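Local coordinates for uncharacterized conserved protein (Ruegeria pomeroyi DSS-3, PDB 3IUS) that is of unknown function but, as a member of the NAD-dependent epimerase/dehydratase family with a Rossmann-type sheet, probably binds a nicotinamide dinucleotide, at residues Phe95-Tyr100 with Ala194-Pro199; Gly99-Thr104 with Phe149-Ile154; Pro145-Arg150 with Ala203-Cys208. One frame throughout, in Å; residues are numbered along the deposited sequence.

Running from the N terminus, the chain reaches strand 97-103, which starts both contact 1 and contact 2. Contact 2 closes the shorter loop, when strand 146-155 lays Phe149-Ile154 beside Gly99-Thr104 after the chain has passed through helix 126-140. Contact 1 closes a longer loop from the same strand, with the end of helix 185-197 coming back to Trp97, so contact 2 falls within its span. Contact 3 begins at Pro145, inside that span, and finishes beyond it on strand 204-207, so it crosses contact 1. Phe149 and Arg150 serve contacts 2 and 3 alike: strand 146-155 is the middle of three parallel strands, and contact 1 docks a helix on the same sheet.

Contact 1: Phe95-Tyr100 with Ala194-Pro199; sequences FRWVGY and ASMARP
Strand residue Trp97 and helix residue Met196 mark the closest backbone approach, with their CA atoms 6.4 Å apart, where the last turn of helix 185-197 passes the beginning of strand 97-103. Trp97 is the hub. Its CG stands anti to the backbone N (chi1 -180°), which sends the indole out from the strand to the helix. At the ring edge NE1 donates to Ser195 OG, 2.9 Å away, in a nearly straight bond (172°) that lies in the indole plane, so the one polar atom of this buried ring is satisfied and its rotation is fixed. Met196, a selenomethionine in this crystal, crosses the indole at about a right angle. Its CG sits over the centre of one face, 3.8 Å from the centroid of the six-membered ring, in a CH-pi contact. SE stands farther above the same face, 4.6 Å from that centroid, as a Met-aromatic contact, and the terminal CE reaches Trp97 CZ3 at 3.4 Å. On the opposite face Gly99 N lies 3.5 Å above the plane, toward the rim, and the ring of His147 from strand 146-155 stacks on the same side.

Past the helix end, Pro199 CB approaches Trp97 CD1 at 4.4 Å. Arg96 is modelled in two conformers, so its contact is less certain; in one, the chain is extended from CG to NE and Pro199 CG lies over a guanidinium face, toward its rim. Arg96 is on the solvent side of the contact, whereas the indole is buried. Trp97, with Phe149 and His147 from the next strand, packs the helix on one face of the parallel sheet, as in the layered alpha/beta architecture of Rossmann-type domains.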
# COMPACT_ATOMS: atom_id res chain seq x y z
N PHE A 95 12.17 -18.59 6.94
CA PHE A 95 11.26 -17.48 7.19
C PHE A 95 9.98 -17.97 7.85
O PHE A 95 9.52 -19.08 7.60
CB PHE A 95 10.91 -16.76 5.88
CG PHE A 95 12.11 -16.31 5.10
CD1 PHE A 95 12.94 -15.32 5.60
CD2 PHE A 95 12.39 -16.86 3.86
CE1 PHE A 95 14.05 -14.90 4.89
CE2 PHE A 95 13.50 -16.44 3.14
CZ PHE A 95 14.33 -15.46 3.65
N ARG A 96 9.42 -17.13 8.72
CA ARG A 96 8.13 -17.42 9.32
C ARG A 96 7.03 -16.72 8.53
O ARG A 96 5.87 -17.12 8.57
CB ARG A 96 8.09 -16.97 10.78
CG ARG A 96 6.70 -16.97 11.38
CD ARG A 96 6.72 -16.59 12.85
NE ARG A 96 5.37 -16.46 13.40
CZ ARG A 96 4.58 -17.49 13.69
NH1 ARG A 96 4.99 -18.73 13.47
NH2 ARG A 96 3.37 -17.27 14.19
N TRP A 97 7.40 -15.68 7.81
CA TRP A 97 6.41 -14.84 7.17
C TRP A 97 7.07 -13.97 6.11
O TRP A 97 8.14 -13.42 6.34
CB TRP A 97 5.75 -13.98 8.24
CG TRP A 97 4.69 -13.04 7.77
CD1 TRP A 97 3.34 -13.26 7.76
CD2 TRP A 97 4.87 -11.69 7.31
NE1 TRP A 97 2.67 -12.15 7.30
CE2 TRP A 97 3.59 -11.17 7.02
CE3 TRP A 97 5.99 -10.88 7.12
CZ2 TRP A 97 3.41 -9.87 6.54
CZ3 TRP A 97 5.80 -9.59 6.63
CH2 TRP A 97 4.52 -9.10 6.35
N VAL A 98 6.43 -13.89 4.95
CA VAL A 98 6.84 -12.98 3.90
C VAL A 98 5.63 -12.19 3.42
O VAL A 98 4.59 -12.77 3.13
CB VAL A 98 7.46 -13.73 2.70
CG1 VAL A 98 7.69 -12.78 1.54
CG2 VAL A 98 8.75 -14.45 3.12
N GLY A 99 5.76 -10.87 3.35
CA GLY A 99 4.66 -10.07 2.88
C GLY A 99 5.03 -9.29 1.63
O GLY A 99 6.01 -8.55 1.62
N TYR A 100 4.26 -9.48 0.56
CA TYR A 100 4.42 -8.68 -0.64
C TYR A 100 3.33 -7.63 -0.70
O TYR A 100 2.14 -7.96 -0.69
CB TYR A 100 4.39 -9.54 -1.91
CG TYR A 100 4.45 -8.69 -3.17
CD1 TYR A 100 5.62 -8.02 -3.51
CD2 TYR A 100 3.35 -8.55 -4.00
CE1 TYR A 100 5.69 -7.23 -4.64
CE2 TYR A 100 3.41 -7.77 -5.13
CZ TYR A 100 4.59 -7.11 -5.46
OH TYR A 100 4.65 -6.33 -6.58
N ALA A 194 -1.03 -7.96 12.21
CA ALA A 194 -1.97 -9.07 12.43
C ALA A 194 -1.58 -10.31 11.64
O ALA A 194 -1.63 -11.44 12.15
CB ALA A 194 -3.39 -8.65 12.08
N SER A 195 -1.18 -10.12 10.39
CA SER A 195 -0.78 -11.23 9.53
C SER A 195 0.49 -11.87 10.06
O SER A 195 0.61 -13.11 10.10
CB SER A 195 -0.59 -10.76 8.09
OG SER A 195 -0.20 -11.84 7.25
N MSE A 196 1.45 -11.05 10.47
CA MSE A 196 2.65 -11.57 11.13
C MSE A 196 2.27 -12.49 12.29
O MSE A 196 2.90 -13.52 12.51
CB MSE A 196 3.56 -10.43 11.61
CG MSE A 196 4.58 -9.95 10.59
SE MSE A 196 5.09 -8.08 10.84
CE MSE A 196 6.55 -8.01 9.57
N ALA A 197 1.23 -12.11 13.03
CA ALA A 197 0.80 -12.89 14.20
C ALA A 197 0.07 -14.18 13.84
O ALA A 197 0.19 -15.18 14.55
CB ALA A 197 -0.05 -12.03 15.13
N ARG A 198 -0.69 -14.14 12.75
CA ARG A 198 -1.42 -15.31 12.27
C ARG A 198 -1.05 -15.65 10.82
O ARG A 198 -1.85 -15.43 9.91
CB ARG A 198 -2.94 -15.09 12.35
CG ARG A 198 -3.51 -14.76 13.72
CD ARG A 198 -5.03 -14.61 13.63
NE ARG A 198 -5.62 -14.00 14.82
CZ ARG A 198 -6.90 -13.64 14.92
NH1 ARG A 198 -7.74 -13.83 13.91
NH2 ARG A 198 -7.35 -13.09 16.04
N PRO A 199 0.15 -16.20 10.60
CA PRO A 199 0.58 -16.54 9.24
C PRO A 199 -0.31 -17.59 8.56
O PRO A 199 -0.75 -18.55 9.19
CB PRO A 199 1.99 -17.09 9.44
CG PRO A 199 2.45 -16.50 10.74
CD PRO A 199 1.22 -16.42 11.59

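Contact 2: Gly99-Thr104 with Phe149-Ile154; sequences GYLSTT and FRLAGI
With CG anti to the carbonyl carbon in both residues, Leu101 (chi1 -59°) and Phe149 (chi1 -59°) send their side chains to the same face of the sheet, where Leu101 CD2 meets Phe149 CB at 3.9 Å. Leu151 joins them on that face, its CD1 settling against Leu101 CB at 3.9 Å. Leu101 and Phe149 cross obliquely, and Leu101 CD2 approaches the aromatic ring at a slant. The ring presents its edge to the strand: Gly99 CA lies in its plane, 4.0 Å from Phe149 CE2.

Beneath these groups the backbones pair in parallel. Phe149 N donates to Tyr100 O, Ser102 N to Phe149 O, and Leu151 N to Ser102 O. The last of these comes from above the carbonyl plane, 56° out of it. After it the pairing fades: Thr104 N makes only a weak hydrogen bond to Leu151 O, at 3.3 Å. Thr103 CA also points its hydrogen at Leu151 O.

The other face carries Ser102 and Arg150. Ser102 CB passes Arg150 CG at 4.1 Å, and Arg150 CB rests 3.5 Å from Thr103 O before the extended chain runs on to its guanidinium. Glu135 of helix 126-140 spans the pair, one carboxylate oxygen bonded to Ser102 OG and the other in a salt bridge with Arg150 NH2. That helix links the two strands in sequence and packs on this face, also covering Tyr100, making a beta-alpha-beta crossover in the parallel sheet of a Rossmann-type domain.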
# COMPACT_ATOMS: atom_id res chain seq x y z
N GLY A 99 5.76 -10.87 3.35
CA GLY A 99 4.66 -10.07 2.88
C GLY A 99 5.03 -9.29 1.63
O GLY A 99 6.01 -8.55 1.62
N TYR A 100 4.26 -9.48 0.56
CA TYR A 100 4.42 -8.68 -0.64
C TYR A 100 3.33 -7.63 -0.70
O TYR A 100 2.14 -7.96 -0.69
CB TYR A 100 4.39 -9.54 -1.91
CG TYR A 100 4.45 -8.69 -3.17
CD1 TYR A 100 5.62 -8.02 -3.51
CD2 TYR A 100 3.35 -8.55 -4.00
CE1 TYR A 100 5.69 -7.23 -4.64
CE2 TYR A 100 3.41 -7.77 -5.13
CZ TYR A 100 4.59 -7.11 -5.46
OH TYR A 100 4.65 -6.33 -6.58
N LEU A 101 3.72 -6.36 -0.76
CA LEU A 101 2.75 -5.30 -0.91
C LEU A 101 2.40 -5.12 -2.39
O LEU A 101 3.25 -4.77 -3.21
CB LEU A 101 3.24 -3.99 -0.29
CG LEU A 101 3.57 -4.05 1.21
CD1 LEU A 101 3.96 -2.66 1.73
CD2 LEU A 101 2.40 -4.61 2.01
N SER A 102 1.13 -5.37 -2.71
CA SER A 102 0.62 -5.24 -4.06
C SER A 102 -0.36 -4.07 -4.08
O SER A 102 -0.34 -3.24 -3.18
CB SER A 102 -0.08 -6.54 -4.49
OG SER A 102 -0.39 -6.54 -5.88
N THR A 103 -1.22 -4.02 -5.09
CA THR A 103 -2.23 -2.96 -5.16
C THR A 103 -3.54 -3.52 -5.69
O THR A 103 -3.61 -4.66 -6.15
CB THR A 103 -1.79 -1.80 -6.08
OG1 THR A 103 -1.84 -2.23 -7.45
CG2 THR A 103 -0.38 -1.31 -5.74
N THR A 104 -4.59 -2.70 -5.64
CA THR A 104 -5.90 -3.11 -6.13
C THR A 104 -6.02 -2.95 -7.64
O THR A 104 -7.08 -3.25 -8.21
CB THR A 104 -7.04 -2.35 -5.45
OG1 THR A 104 -6.88 -0.94 -5.67
CG2 THR A 104 -7.06 -2.63 -3.95
N PHE A 149 -0.67 -8.49 -0.06
CA PHE A 149 -1.54 -7.45 0.44
C PHE A 149 -1.80 -6.46 -0.67
O PHE A 149 -0.90 -5.74 -1.08
CB PHE A 149 -0.89 -6.75 1.64
CG PHE A 149 -0.59 -7.67 2.79
CD1 PHE A 149 -1.54 -7.90 3.78
CD2 PHE A 149 0.63 -8.32 2.86
CE1 PHE A 149 -1.27 -8.76 4.82
CE2 PHE A 149 0.91 -9.18 3.91
CZ PHE A 149 -0.05 -9.40 4.89
N ARG A 150 -3.04 -6.45 -1.16
CA ARG A 150 -3.42 -5.54 -2.22
C ARG A 150 -3.90 -4.23 -1.60
O ARG A 150 -5.01 -4.13 -1.09
CB ARG A 150 -4.47 -6.18 -3.14
CG ARG A 150 -3.99 -7.53 -3.69
CD ARG A 150 -5.00 -8.22 -4.62
NE ARG A 150 -4.39 -9.39 -5.24
CZ ARG A 150 -5.08 -10.43 -5.73
NH1 ARG A 150 -6.40 -10.44 -5.66
NH2 ARG A 150 -4.43 -11.45 -6.28
N LEU A 151 -3.01 -3.24 -1.64
CA LEU A 151 -3.22 -1.98 -0.96
C LEU A 151 -4.04 -1.03 -1.81
O LEU A 151 -3.83 -0.92 -3.02
CB LEU A 151 -1.88 -1.33 -0.61
CG LEU A 151 -0.88 -2.15 0.22
CD1 LEU A 151 0.41 -1.36 0.45
CD2 LEU A 151 -1.50 -2.56 1.55
N ALA A 152 -4.99 -0.35 -1.18
CA ALA A 152 -5.71 0.73 -1.84
C ALA A 152 -4.83 1.98 -1.84
O ALA A 152 -3.66 1.92 -1.47
CB ALA A 152 -7.04 0.98 -1.12
N GLY A 153 -5.39 3.10 -2.27
CA GLY A 153 -4.67 4.36 -2.25
C GLY A 153 -4.33 4.78 -0.83
O GLY A 153 -5.21 4.93 0.02
N ILE A 154 -3.04 4.98 -0.57
CA ILE A 154 -2.57 5.23 0.79
C ILE A 154 -2.66 6.70 1.20
O ILE A 154 -2.31 7.60 0.42
CB ILE A 154 -1.11 4.75 0.96
CG1 ILE A 154 -0.99 3.27 0.57
CG2 ILE A 154 -0.65 4.97 2.39
CD1 ILE A 154 0.43 2.79 0.46

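Contact 3: Pro145-Arg150 with Ala203-Cys208; sequences PLHVFR and AVYNVC
Phe149 and Tyr205 lie side by side and point the same way, their rings only 20° from parallel but slid so far apart that they barely overlap, with centroids 5.5 Å apart. Tyr205 has CG anti to the carbonyl carbon (chi1 -54°), as Phe149 has, which turns both rings to the same face and lays them alongside each other. Contact is made at a corner, where Phe149 CE1 meets Tyr205 CD2 at 3.6 Å. Val207 CG2 comes in at the edge of the phenylalanine, 4.0 Å from Phe149 CD1, and His147 CD2 lies near the plane of the tyrosine at its edge. The imidazole is held by its own bonds, ND1 to Val98 O and NE2 to the backbone N of Asp200.

On the other side of the sheet Val204 is tucked beneath Arg150. Its CG1 stands over the centre of the guanidinium, 3.4 Å from the plane, so a methyl group lies over one face while NH1 bonds to Tyr107 OH. A leucine in place of Arg150 would probably leave Glu135 without its salt-bridge mate and take from Tyr107 OH the N-H of this arginine, while Val204 CG1 would lose the flat group it supports. Val148 CB also touches Val204, at CG2.

Four backbone bonds tie the strands: Val148 N to Ala203 O, Tyr205 N to Val148 O (2.8 Å), Arg150 N to Tyr205 O, and Val207 N to Arg150 O (2.9 Å). Helix 185-197 leads into strand 204-207 and covers Phe149 on one side of this parallel sheet, the layered alpha/beta arrangement of a Rossmann-type domain.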
# COMPACT_ATOMS: atom_id res chain seq x y z
N PRO A 145 6.42 -18.71 2.95
CA PRO A 145 5.24 -18.32 3.73
C PRO A 145 4.71 -16.98 3.22
O PRO A 145 4.70 -16.01 3.96
CB PRO A 145 5.79 -18.13 5.15
CG PRO A 145 7.24 -18.53 5.10
CD PRO A 145 7.67 -18.46 3.68
N LEU A 146 4.28 -16.96 1.96
CA LEU A 146 3.93 -15.72 1.27
C LEU A 146 2.54 -15.21 1.60
O LEU A 146 1.59 -15.99 1.70
CB LEU A 146 4.05 -15.90 -0.24
CG LEU A 146 3.62 -14.69 -1.06
CD1 LEU A 146 4.63 -13.55 -0.91
CD2 LEU A 146 3.41 -15.07 -2.52
N HIS A 147 2.42 -13.90 1.75
CA HIS A 147 1.14 -13.25 1.96
C HIS A 147 1.16 -12.06 1.05
O HIS A 147 2.15 -11.34 1.00
CB HIS A 147 0.99 -12.81 3.42
CG HIS A 147 1.16 -13.93 4.40
ND1 HIS A 147 2.39 -14.48 4.69
CD2 HIS A 147 0.26 -14.61 5.15
CE1 HIS A 147 2.24 -15.46 5.57
NE2 HIS A 147 0.95 -15.55 5.86
N VAL A 148 0.08 -11.88 0.29
CA VAL A 148 -0.03 -10.75 -0.62
C VAL A 148 -1.05 -9.77 -0.09
O VAL A 148 -2.17 -10.15 0.28
CB VAL A 148 -0.46 -11.21 -2.03
CG1 VAL A 148 -0.82 -10.00 -2.90
CG2 VAL A 148 0.65 -12.05 -2.68
N PHE A 149 -0.67 -8.49 -0.06
CA PHE A 149 -1.54 -7.45 0.44
C PHE A 149 -1.80 -6.46 -0.67
O PHE A 149 -0.90 -5.74 -1.08
CB PHE A 149 -0.89 -6.75 1.64
CG PHE A 149 -0.59 -7.67 2.79
CD1 PHE A 149 -1.54 -7.90 3.78
CD2 PHE A 149 0.63 -8.32 2.86
CE1 PHE A 149 -1.27 -8.76 4.82
CE2 PHE A 149 0.91 -9.18 3.91
CZ PHE A 149 -0.05 -9.40 4.89
N ARG A 150 -3.04 -6.45 -1.16
CA ARG A 150 -3.42 -5.54 -2.22
C ARG A 150 -3.90 -4.23 -1.60
O ARG A 150 -5.01 -4.13 -1.09
CB ARG A 150 -4.47 -6.18 -3.14
CG ARG A 150 -3.99 -7.53 -3.69
CD ARG A 150 -5.00 -8.22 -4.62
NE ARG A 150 -4.39 -9.39 -5.24
CZ ARG A 150 -5.08 -10.43 -5.73
NH1 ARG A 150 -6.40 -10.44 -5.66
NH2 ARG A 150 -4.43 -11.45 -6.28
N ALA A 203 -2.03 -16.75 1.38
CA ALA A 203 -3.22 -15.92 1.51
C ALA A 203 -3.04 -14.59 0.80
O ALA A 203 -1.95 -14.06 0.75
CB ALA A 203 -3.55 -15.69 2.97
N VAL A 204 -4.14 -14.09 0.24
CA VAL A 204 -4.22 -12.75 -0.33
C VAL A 204 -5.24 -11.95 0.46
O VAL A 204 -6.32 -12.45 0.77
CB VAL A 204 -4.66 -12.81 -1.81
CG1 VAL A 204 -4.75 -11.41 -2.40
CG2 VAL A 204 -3.71 -13.67 -2.61
N TYR A 205 -4.92 -10.69 0.77
CA TYR A 205 -5.82 -9.84 1.53
C TYR A 205 -5.94 -8.51 0.85
O TYR A 205 -4.93 -7.88 0.55
CB TYR A 205 -5.26 -9.57 2.93
CG TYR A 205 -4.91 -10.81 3.71
CD1 TYR A 205 -5.86 -11.46 4.48
CD2 TYR A 205 -3.61 -11.31 3.70
CE1 TYR A 205 -5.53 -12.60 5.20
CE2 TYR A 205 -3.28 -12.44 4.41
CZ TYR A 205 -4.24 -13.08 5.16
OH TYR A 205 -3.90 -14.21 5.87
N ASN A 206 -7.17 -8.09 0.59
CA ASN A 206 -7.44 -6.71 0.20
C ASN A 206 -7.28 -5.80 1.41
O ASN A 206 -7.80 -6.10 2.48
CB ASN A 206 -8.87 -6.56 -0.31
CG ASN A 206 -9.09 -7.21 -1.65
OD1 ASN A 206 -10.23 -7.50 -2.02
ND2 ASN A 206 -8.01 -7.46 -2.38
N VAL A 207 -6.59 -4.68 1.24
CA VAL A 207 -6.37 -3.77 2.36
C VAL A 207 -6.89 -2.40 1.97
O VAL A 207 -6.18 -1.61 1.36
CB VAL A 207 -4.89 -3.70 2.79
CG1 VAL A 207 -4.75 -2.85 4.03
CG2 VAL A 207 -4.35 -5.11 3.05
N CYS A 208 -8.15 -2.16 2.31
CA CYS A 208 -8.83 -0.91 1.98
C CYS A 208 -9.86 -0.65 3.07
O CYS A 208 -10.20 -1.55 3.83
CB CYS A 208 -9.55 -1.05 0.63
SG CYS A 208 -10.65 -2.51 0.54